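Local structure of thiamine phosphate pyrophosphorylase (Bacteroides thetaiotaomicron VPI-5482, 3CEU) at residues E14-L27 against Y187-K199. The protein probably catalyses the thiamine-phosphate diphosphorylase step of thiamine diphosphate biosynthesis. Sequence-based numbering, arbitrary orientation.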
ATOM      1  N   GLU A  14     -10.777  -0.752 -16.999  1.00 35.91           N
ATOM      2  CA  GLU A  14     -10.730  -2.061 -16.356  1.00 42.79           C
ATOM      3  C   GLU A  14     -10.059  -2.024 -14.983  1.00 34.02           C
ATOM      4  O   GLU A  14     -10.112  -3.003 -14.236  1.00 32.58           O
ATOM      5  CB  GLU A  14     -10.025  -3.079 -17.262  1.00 45.34           C
ATOM      6  CG  GLU A  14     -10.941  -3.657 -18.335  1.00 56.98           C
ATOM      7  CD  GLU A  14     -10.226  -4.603 -19.277  1.00 62.47           C
ATOM      8  OE1 GLU A  14      -9.419  -4.126 -20.107  1.00 61.31           O
ATOM      9  OE2 GLU A  14     -10.474  -5.825 -19.184  1.00 65.91           O
ATOM     10  N   GLU A  15      -9.448  -0.887 -14.649  1.00 29.95           N
ATOM     11  CA  GLU A  15      -8.776  -0.724 -13.359  1.00 26.35           C
ATOM     12  C   GLU A  15      -9.738  -0.996 -12.194  1.00 22.25           C
ATOM     13  O   GLU A  15      -9.359  -1.634 -11.206  1.00 20.15           O
ATOM     14  CB  GLU A  15      -8.209   0.696 -13.225  1.00 33.17           C
ATOM     15  CG  GLU A  15      -7.351   0.896 -11.979  1.00 35.33           C
ATOM     16  CD  GLU A  15      -6.904   2.341 -11.766  1.00 35.91           C
ATOM     17  OE1 GLU A  15      -6.086   2.566 -10.849  1.00 33.70           O
ATOM     18  OE2 GLU A  15      -7.365   3.243 -12.501  1.00 31.31           O
ATOM     19  N   ASP A  16     -10.975  -0.517 -12.318  1.00 16.65           N
ATOM     20  CA  ASP A  16     -11.975  -0.719 -11.278  1.00 15.86           C
ATOM     21  C   ASP A  16     -12.312  -2.203 -11.107  1.00 16.63           C
ATOM     22  O   ASP A  16     -12.534  -2.675  -9.989  1.00 15.92           O
ATOM     23  CB  ASP A  16     -13.252   0.074 -11.595  1.00 24.75           C
ATOM     24  CG  ASP A  16     -14.082  -0.554 -12.708  1.00 31.56           C
ATOM     25  OD1 ASP A  16     -13.574  -0.691 -13.836  1.00 43.67           O
ATOM     26  OD2 ASP A  16     -15.246  -0.908 -12.449  1.00 28.97           O
ATOM     27  N   LYS A  17     -12.345  -2.933 -12.218  1.00 18.81           N
ATOM     28  CA  LYS A  17     -12.648  -4.367 -12.193  1.00 21.06           C
ATOM     29  C   LYS A  17     -11.512  -5.121 -11.531  1.00 21.57           C
ATOM     30  O   LYS A  17     -11.724  -6.015 -10.714  1.00 23.38           O
ATOM     31  CB  LYS A  17     -12.811  -4.920 -13.613  1.00 22.72           C
ATOM     32  CG  LYS A  17     -14.209  -4.818 -14.213  1.00 21.92           C
ATOM     33  CD  LYS A  17     -14.623  -3.393 -14.509  1.00 29.99           C
ATOM     34  CE  LYS A  17     -15.870  -3.371 -15.388  1.00 37.35           C
ATOM     35  NZ  LYS A  17     -15.595  -3.961 -16.739  1.00 31.66           N
ATOM     36  N   ILE A  18     -10.292  -4.765 -11.906  1.00 21.49           N
ATOM     37  CA  ILE A  18      -9.150  -5.436 -11.341  1.00 19.67           C
ATOM     38  C   ILE A  18      -9.087  -5.170  -9.850  1.00 16.99           C
ATOM     39  O   ILE A  18      -8.851  -6.090  -9.071  1.00 17.97           O
ATOM     40  CB  ILE A  18      -7.835  -4.986 -12.010  1.00 14.66           C
ATOM     41  CG1 ILE A  18      -7.890  -5.285 -13.512  1.00 11.45           C
ATOM     42  CG2 ILE A  18      -6.664  -5.727 -11.373  1.00  8.95           C
ATOM     43  CD1 ILE A  18      -6.648  -4.884 -14.283  1.00 20.87           C
ATOM     44  N   ILE A  19      -9.299  -3.918  -9.445  1.00 14.60           N
ATOM     45  CA  ILE A  19      -9.247  -3.580  -8.028  1.00 11.78           C
ATOM     46  C   ILE A  19     -10.294  -4.352  -7.240  1.00 14.92           C
ATOM     47  O   ILE A  19     -10.014  -4.892  -6.170  1.00 19.30           O
ATOM     48  CB  ILE A  19      -9.461  -2.070  -7.796  1.00 18.67           C
ATOM     49  CG1 ILE A  19      -8.241  -1.297  -8.320  1.00 29.52           C
ATOM     50  CG2 ILE A  19      -9.699  -1.795  -6.294  1.00 12.18           C
ATOM     51  CD1 ILE A  19      -8.372   0.236  -8.295  1.00 28.25           C
ATOM     52  N   THR A  20     -11.504  -4.406  -7.777  1.00 20.35           N
ATOM     53  CA  THR A  20     -12.592  -5.106  -7.116  1.00 19.16           C
ATOM     54  C   THR A  20     -12.245  -6.582  -6.961  1.00 17.40           C
ATOM     55  O   THR A  20     -12.438  -7.177  -5.895  1.00 15.67           O
ATOM     56  CB  THR A  20     -13.870  -4.934  -7.927  1.00 23.85           C
ATOM     57  OG1 THR A  20     -14.155  -3.534  -8.041  1.00 21.34           O
ATOM     58  CG2 THR A  20     -15.038  -5.642  -7.251  1.00 23.80           C
ATOM     59  N   ALA A  21     -11.703  -7.150  -8.031  1.00 12.79           N
ATOM     60  CA  ALA A  21     -11.298  -8.547  -8.051  1.00 20.37           C
ATOM     61  C   ALA A  21     -10.240  -8.822  -6.975  1.00 18.81           C
ATOM     62  O   ALA A  21     -10.217  -9.902  -6.375  1.00 21.63           O
ATOM     63  CB  ALA A  21     -10.753  -8.906  -9.445  1.00  5.93           C
ATOM     64  N   LEU A  22      -9.364  -7.845  -6.743  1.00 18.54           N
ATOM     65  CA  LEU A  22      -8.317  -7.976  -5.734  1.00 19.02           C
ATOM     66  C   LEU A  22      -8.941  -7.883  -4.332  1.00 16.65           C
ATOM     67  O   LEU A  22      -8.524  -8.584  -3.406  1.00 13.24           O
ATOM     68  CB  LEU A  22      -7.241  -6.885  -5.927  1.00 26.29           C
ATOM     69  CG  LEU A  22      -6.434  -6.938  -7.243  1.00 20.00           C
ATOM     70  CD1 LEU A  22      -5.723  -5.617  -7.513  1.00 17.20           C
ATOM     71  CD2 LEU A  22      -5.428  -8.067  -7.166  1.00 25.45           C
ATOM     72  N   PHE A  23      -9.936  -7.023  -4.159  1.00 12.74           N
ATOM     73  CA  PHE A  23     -10.572  -6.941  -2.850  1.00 16.93           C
ATOM     74  C   PHE A  23     -11.250  -8.288  -2.575  1.00 21.50           C
ATOM     75  O   PHE A  23     -11.077  -8.875  -1.507  1.00 26.22           O
ATOM     76  CB  PHE A  23     -11.592  -5.795  -2.799  1.00 12.87           C
ATOM     77  CG  PHE A  23     -10.981  -4.454  -2.473  1.00 11.21           C
ATOM     78  CD1 PHE A  23     -10.218  -4.286  -1.322  1.00 14.99           C
ATOM     79  CD2 PHE A  23     -11.182  -3.358  -3.301  1.00 13.59           C
ATOM     80  CE1 PHE A  23      -9.669  -3.049  -0.999  1.00 20.62           C
ATOM     81  CE2 PHE A  23     -10.634  -2.113  -2.985  1.00 14.38           C
ATOM     82  CZ  PHE A  23      -9.878  -1.963  -1.832  1.00 16.73           C
ATOM     83  N   GLU A  24     -11.995  -8.787  -3.559  1.00 20.11           N
ATOM     84  CA  GLU A  24     -12.687 -10.066  -3.443  1.00 28.47           C
ATOM     85  C   GLU A  24     -11.751 -11.217  -3.040  1.00 31.23           C
ATOM     86  O   GLU A  24     -12.199 -12.217  -2.476  1.00 26.41           O
ATOM     87  CB  GLU A  24     -13.390 -10.393  -4.767  1.00 29.83           C
ATOM     88  CG  GLU A  24     -14.675  -9.590  -4.997  1.00 40.14           C
ATOM     89  CD  GLU A  24     -15.222  -9.723  -6.410  1.00 44.68           C
ATOM     90  OE1 GLU A  24     -15.246 -10.860  -6.941  1.00 47.67           O
ATOM     91  OE2 GLU A  24     -15.641  -8.691  -6.988  1.00 45.22           O
ATOM     92  N   GLU A  25     -10.457 -11.073  -3.327  1.00 31.69           N
ATOM     93  CA  GLU A  25      -9.477 -12.096  -2.978  1.00 23.04           C
ATOM     94  C   GLU A  25      -8.782 -11.771  -1.658  1.00 26.53           C
ATOM     95  O   GLU A  25      -7.706 -12.298  -1.353  1.00 22.91           O
ATOM     96  CB  GLU A  25      -8.442 -12.254  -4.090  1.00 20.30           C
ATOM     97  CG  GLU A  25      -9.022 -12.742  -5.410  1.00 28.76           C
ATOM     98  CD  GLU A  25      -9.664 -14.125  -5.306  1.00 35.16           C
ATOM     99  OE1 GLU A  25     -10.351 -14.531  -6.265  1.00 37.70           O
ATOM    100  OE2 GLU A  25      -9.475 -14.818  -4.280  1.00 30.12           O
ATOM    101  N   GLY A  26      -9.398 -10.882  -0.884  1.00 27.49           N
ATOM    102  CA  GLY A  26      -8.860 -10.530   0.417  1.00 16.14           C
ATOM    103  C   GLY A  26      -7.822  -9.429   0.517  1.00 21.43           C
ATOM    104  O   GLY A  26      -7.061  -9.407   1.482  1.00 20.26           O
ATOM    105  N   LEU A  27      -7.765  -8.523  -0.451  1.00 18.85           N
ATOM    106  CA  LEU A  27      -6.794  -7.440  -0.364  1.00 15.25           C
ATOM    107  C   LEU A  27      -6.995  -6.666   0.954  1.00 17.82           C
ATOM    108  O   LEU A  27      -8.067  -6.124   1.207  1.00 22.48           O
ATOM    109  CB  LEU A  27      -6.968  -6.489  -1.541  1.00 14.54           C
ATOM    110  CG  LEU A  27      -6.225  -5.146  -1.455  1.00 12.39           C
ATOM    111  CD1 LEU A  27      -4.709  -5.355  -1.348  1.00 18.26           C
ATOM    112  CD2 LEU A  27      -6.562  -4.356  -2.692  1.00  4.99           C
ATOM    113  N   TYR A 187      -6.967 -10.065 -17.124  1.00 15.09           N
ATOM    114  CA  TYR A 187      -6.076  -9.721 -16.030  1.00 16.22           C
ATOM    115  C   TYR A 187      -5.900 -10.844 -15.011  1.00 13.52           C
ATOM    116  O   TYR A 187      -5.669 -10.606 -13.821  1.00 17.39           O
ATOM    117  CB  TYR A 187      -6.560  -8.443 -15.337  1.00 24.49           C
ATOM    118  CG  TYR A 187      -8.038  -8.398 -15.023  1.00 21.67           C
ATOM    119  CD1 TYR A 187      -8.949  -7.864 -15.932  1.00 21.06           C
ATOM    120  CD2 TYR A 187      -8.521  -8.877 -13.808  1.00 31.27           C
ATOM    121  CE1 TYR A 187     -10.309  -7.803 -15.638  1.00 18.40           C
ATOM    122  CE2 TYR A 187      -9.879  -8.823 -13.498  1.00 25.95           C
ATOM    123  CZ  TYR A 187     -10.769  -8.286 -14.416  1.00 27.61           C
ATOM    124  OH  TYR A 187     -12.113  -8.228 -14.102  1.00 29.22           O
ATOM    125  N   LEU A 188      -5.998 -12.074 -15.499  1.00 17.47           N
ATOM    126  CA  LEU A 188      -5.834 -13.261 -14.670  1.00 21.94           C
ATOM    127  C   LEU A 188      -4.453 -13.276 -14.008  1.00 18.42           C
ATOM    128  O   LEU A 188      -4.334 -13.512 -12.802  1.00 20.18           O
ATOM    129  CB  LEU A 188      -6.017 -14.517 -15.534  1.00 19.04           C
ATOM    130  CG  LEU A 188      -7.281 -15.334 -15.264  1.00 26.79           C
ATOM    131  CD1 LEU A 188      -7.543 -16.323 -16.399  1.00 23.97           C
ATOM    132  CD2 LEU A 188      -7.118 -16.066 -13.944  1.00 26.33           C
ATOM    133  N   ALA A 189      -3.414 -13.024 -14.803  1.00  7.30           N
ATOM    134  CA  ALA A 189      -2.040 -13.010 -14.297  1.00 11.79           C
ATOM    135  C   ALA A 189      -1.888 -12.092 -13.085  1.00 12.93           C
ATOM    136  O   ALA A 189      -1.121 -12.381 -12.167  1.00 24.94           O
ATOM    137  CB  ALA A 189      -1.066 -12.576 -15.404  1.00  8.02           C
ATOM    138  N   VAL A 190      -2.604 -10.978 -13.078  1.00 14.34           N
ATOM    139  CA  VAL A 190      -2.508 -10.080 -11.947  1.00 10.17           C
ATOM    140  C   VAL A 190      -3.182 -10.703 -10.733  1.00 10.93           C
ATOM    141  O   VAL A 190      -2.596 -10.747  -9.654  1.00 15.25           O
ATOM    142  CB  VAL A 190      -3.136  -8.711 -12.270  1.00 14.04           C
ATOM    143  CG1 VAL A 190      -3.293  -7.880 -10.989  1.00 13.22           C
ATOM    144  CG2 VAL A 190      -2.239  -7.965 -13.254  1.00 12.60           C
ATOM    145  N   ILE A 191      -4.399 -11.205 -10.906  1.00 10.24           N
ATOM    146  CA  ILE A 191      -5.109 -11.813  -9.790  1.00 12.63           C
ATOM    147  C   ILE A 191      -4.405 -13.070  -9.291  1.00 13.17           C
ATOM    148  O   ILE A 191      -4.309 -13.292  -8.087  1.00 18.05           O
ATOM    149  CB  ILE A 191      -6.559 -12.183 -10.166  1.00 17.23           C
ATOM    150  CG1 ILE A 191      -7.231 -11.013 -10.895  1.00  9.31           C
ATOM    151  CG2 ILE A 191      -7.356 -12.543  -8.901  1.00  6.70           C
ATOM    152  CD1 ILE A 191      -7.183  -9.706 -10.122  1.00 14.50           C
ATOM    153  N   GLU A 192      -3.906 -13.893 -10.205  1.00 17.24           N
ATOM    154  CA  GLU A 192      -3.221 -15.106  -9.795  1.00 11.40           C
ATOM    155  C   GLU A 192      -1.945 -14.780  -9.041  1.00 14.29           C
ATOM    156  O   GLU A 192      -1.602 -15.437  -8.054  1.00  8.97           O
ATOM    157  CB  GLU A 192      -2.922 -15.994 -11.011  1.00 18.22           C
ATOM    158  CG  GLU A 192      -4.182 -16.437 -11.743  1.00 11.77           C
ATOM    159  CD  GLU A 192      -3.908 -17.425 -12.860  1.00 21.91           C
ATOM    160  OE1 GLU A 192      -3.756 -18.629 -12.576  1.00 37.96           O
ATOM    161  OE2 GLU A 192      -3.841 -16.998 -14.031  1.00 38.31           O
ATOM    162  N   HIS A 193      -1.244 -13.750  -9.494  1.00 13.00           N
ATOM    163  CA  HIS A 193       0.005 -13.362  -8.844  1.00 12.88           C
ATOM    164  C   HIS A 193      -0.259 -12.744  -7.464  1.00 13.72           C
ATOM    165  O   HIS A 193       0.581 -12.846  -6.567  1.00 20.15           O
ATOM    166  CB  HIS A 193       0.769 -12.382  -9.728  1.00  5.47           C
ATOM    167  CG  HIS A 193       2.121 -12.029  -9.205  1.00 12.44           C
ATOM    168  ND1 HIS A 193       3.146 -12.948  -9.120  1.00 16.21           N
ATOM    169  CD2 HIS A 193       2.599 -10.874  -8.689  1.00  3.36           C
ATOM    170  CE1 HIS A 193       4.198 -12.370  -8.565  1.00  7.46           C
ATOM    171  NE2 HIS A 193       3.891 -11.115  -8.294  1.00  9.06           N
ATOM    172  N   PHE A 194      -1.424 -12.115  -7.289  1.00 15.46           N
ATOM    173  CA  PHE A 194      -1.772 -11.515  -5.998  1.00 16.70           C
ATOM    174  C   PHE A 194      -2.014 -12.622  -4.969  1.00 22.61           C
ATOM    175  O   PHE A 194      -1.518 -12.553  -3.842  1.00 15.26           O
ATOM    176  CB  PHE A 194      -3.026 -10.638  -6.113  1.00 12.51           C
ATOM    177  CG  PHE A 194      -3.585 -10.204  -4.776  1.00 13.64           C
ATOM    178  CD1 PHE A 194      -4.695 -10.840  -4.230  1.00  6.24           C
ATOM    179  CD2 PHE A 194      -2.962  -9.202  -4.036  1.00 13.64           C
ATOM    180  CE1 PHE A 194      -5.175 -10.490  -2.955  1.00 11.70           C
ATOM    181  CE2 PHE A 194      -3.431  -8.842  -2.760  1.00  8.51           C
ATOM    182  CZ  PHE A 194      -4.535  -9.487  -2.219  1.00  7.95           C
ATOM    183  N   LYS A 195      -2.775 -13.639  -5.375  1.00 17.46           N
ATOM    184  CA  LYS A 195      -3.077 -14.764  -4.505  1.00 20.00           C
ATOM    185  C   LYS A 195      -1.780 -15.429  -4.070  1.00 21.02           C
ATOM    186  O   LYS A 195      -1.646 -15.872  -2.918  1.00 18.67           O
ATOM    187  CB  LYS A 195      -3.945 -15.799  -5.221  1.00 16.23           C
ATOM    188  CG  LYS A 195      -5.358 -15.351  -5.549  1.00 15.48           C
ATOM    189  CD  LYS A 195      -6.169 -16.543  -6.033  1.00 19.96           C
ATOM    190  CE  LYS A 195      -7.602 -16.171  -6.326  1.00 30.30           C
ATOM    191  NZ  LYS A 195      -8.431 -17.389  -6.589  1.00 42.41           N
ATOM    192  N   LYS A 196      -0.821 -15.511  -4.988  1.00 15.94           N
ATOM    193  CA  LYS A 196       0.457 -16.118  -4.650  1.00  8.39           C
ATOM    194  C   LYS A 196       1.118 -15.277  -3.546  1.00  9.43           C
ATOM    195  O   LYS A 196       1.503 -15.815  -2.514  1.00 10.45           O
ATOM    196  CB  LYS A 196       1.356 -16.195  -5.890  1.00 10.40           C
ATOM    197  CG  LYS A 196       2.752 -16.739  -5.610  1.00 25.28           C
ATOM    198  CD  LYS A 196       3.706 -16.513  -6.788  1.00 28.40           C
ATOM    199  CE  LYS A 196       3.457 -17.493  -7.931  1.00 38.34           C
ATOM    200  NZ  LYS A 196       4.463 -17.362  -9.029  1.00 43.50           N
ATOM    201  N   LEU A 197       1.214 -13.963  -3.744  1.00 10.56           N
ATOM    202  CA  LEU A 197       1.838 -13.106  -2.751  1.00 12.41           C
ATOM    203  C   LEU A 197       1.086 -13.133  -1.420  1.00 18.01           C
ATOM    204  O   LEU A 197       1.694 -13.061  -0.352  1.00 12.85           O
ATOM    205  CB  LEU A 197       1.932 -11.665  -3.263  1.00  7.05           C
ATOM    206  CG  LEU A 197       2.684 -11.435  -4.589  1.00 10.12           C
ATOM    207  CD1 LEU A 197       2.626  -9.949  -4.972  1.00 11.75           C
ATOM    208  CD2 LEU A 197       4.144 -11.882  -4.455  1.00  2.83           C
ATOM    209  N   LYS A 198      -0.235 -13.242  -1.478  1.00 14.93           N
ATOM    210  CA  LYS A 198      -1.023 -13.262  -0.255  1.00 18.23           C
ATOM    211  C   LYS A 198      -0.841 -14.578   0.492  1.00 25.91           C
ATOM    212  O   LYS A 198      -0.982 -14.636   1.713  1.00 24.37           O
ATOM    213  CB  LYS A 198      -2.500 -13.064  -0.570  1.00 23.16           C
ATOM    214  CG  LYS A 198      -3.313 -12.697   0.639  1.00 25.33           C
ATOM    215  CD  LYS A 198      -4.774 -12.976   0.401  1.00 23.95           C
ATOM    216  CE  LYS A 198      -5.574 -12.717   1.660  1.00 22.17           C
ATOM    217  NZ  LYS A 198      -6.882 -13.427   1.603  1.00 45.53           N
ATOM    218  N   LYS A 199      -0.540 -15.640  -0.246  1.00 28.03           N
ATOM    219  CA  LYS A 199      -0.336 -16.928   0.387  1.00 28.37           C
ATOM    220  C   LYS A 199       0.996 -16.912   1.129  1.00 26.22           C
ATOM    221  O   LYS A 199       1.130 -17.540   2.174  1.00 36.20           O
ATOM    222  CB  LYS A 199      -0.348 -18.058  -0.643  1.00 28.55           C
ATOM    223  CG  LYS A 199      -0.186 -19.432  -0.009  1.00 37.73           C
ATOM    224  CD  LYS A 199       0.071 -20.507  -1.043  1.00 42.20           C
ATOM    225  CE  LYS A 199       0.346 -21.853  -0.389  1.00 35.55           C
ATOM    226  NZ  LYS A 199       0.766 -22.856  -1.406  1.00 36.54           N
TER
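In this TIM barrel the first and last helices of the outer layer, 15-24 and 188-201, pack side by side through Ile-18, Ala-21 and Leu-22 against Tyr-187, Ile-191 and Phe-194. The two run nearly parallel: over the short segments 15-24 and 188-199 their N-to-C directions are 28° apart and their axes 10.2 Å apart at closest approach. At the N-terminal end Tyr-187, the N-cap residue of its helix, lays its ring against Ile-18. Ile-18 CG1 stands over one face in a CH-pi contact, 3.6 Å from the ring centroid and 18° off the normal. With chi1 at 47°, Tyr-187 CG is wedged between backbone N and carbonyl carbon, which turns the ring across to the neighbouring helix and brings OH to 3.4 Å from Lys-17 CB. In the middle, Ile-191 CD1 touches both Ala-21 CB, at 3.7 Å, and Leu-22 CD2. That same Leu-22 methyl also packs on the root of the next aromatic, 3.7 Å from Phe-194 CB. Trp-176 of helix 173-176 also touches Ile-18 and Leu-22, while Leu-3 of the first barrel strand meets Phe-194. Gly-26, at positive phi, is the C' residue of a Schellman motif ending helix 15-24; Leu-27 then follows, with its CA 3.6 Å from Phe-194 CZ. Charges border the outer side: Glu-25 OE1 and Lys-195 NZ are modelled 3.5 Å apart as a salt bridge, though the exact placement of the two chain ends is doubtful. One turn later Lys-198 NZ gives Glu-25 O a weak hydrogen bond of 3.3 Å, the same carbonyl oxygen that lies in plane at the edge of the Phe-194 ring.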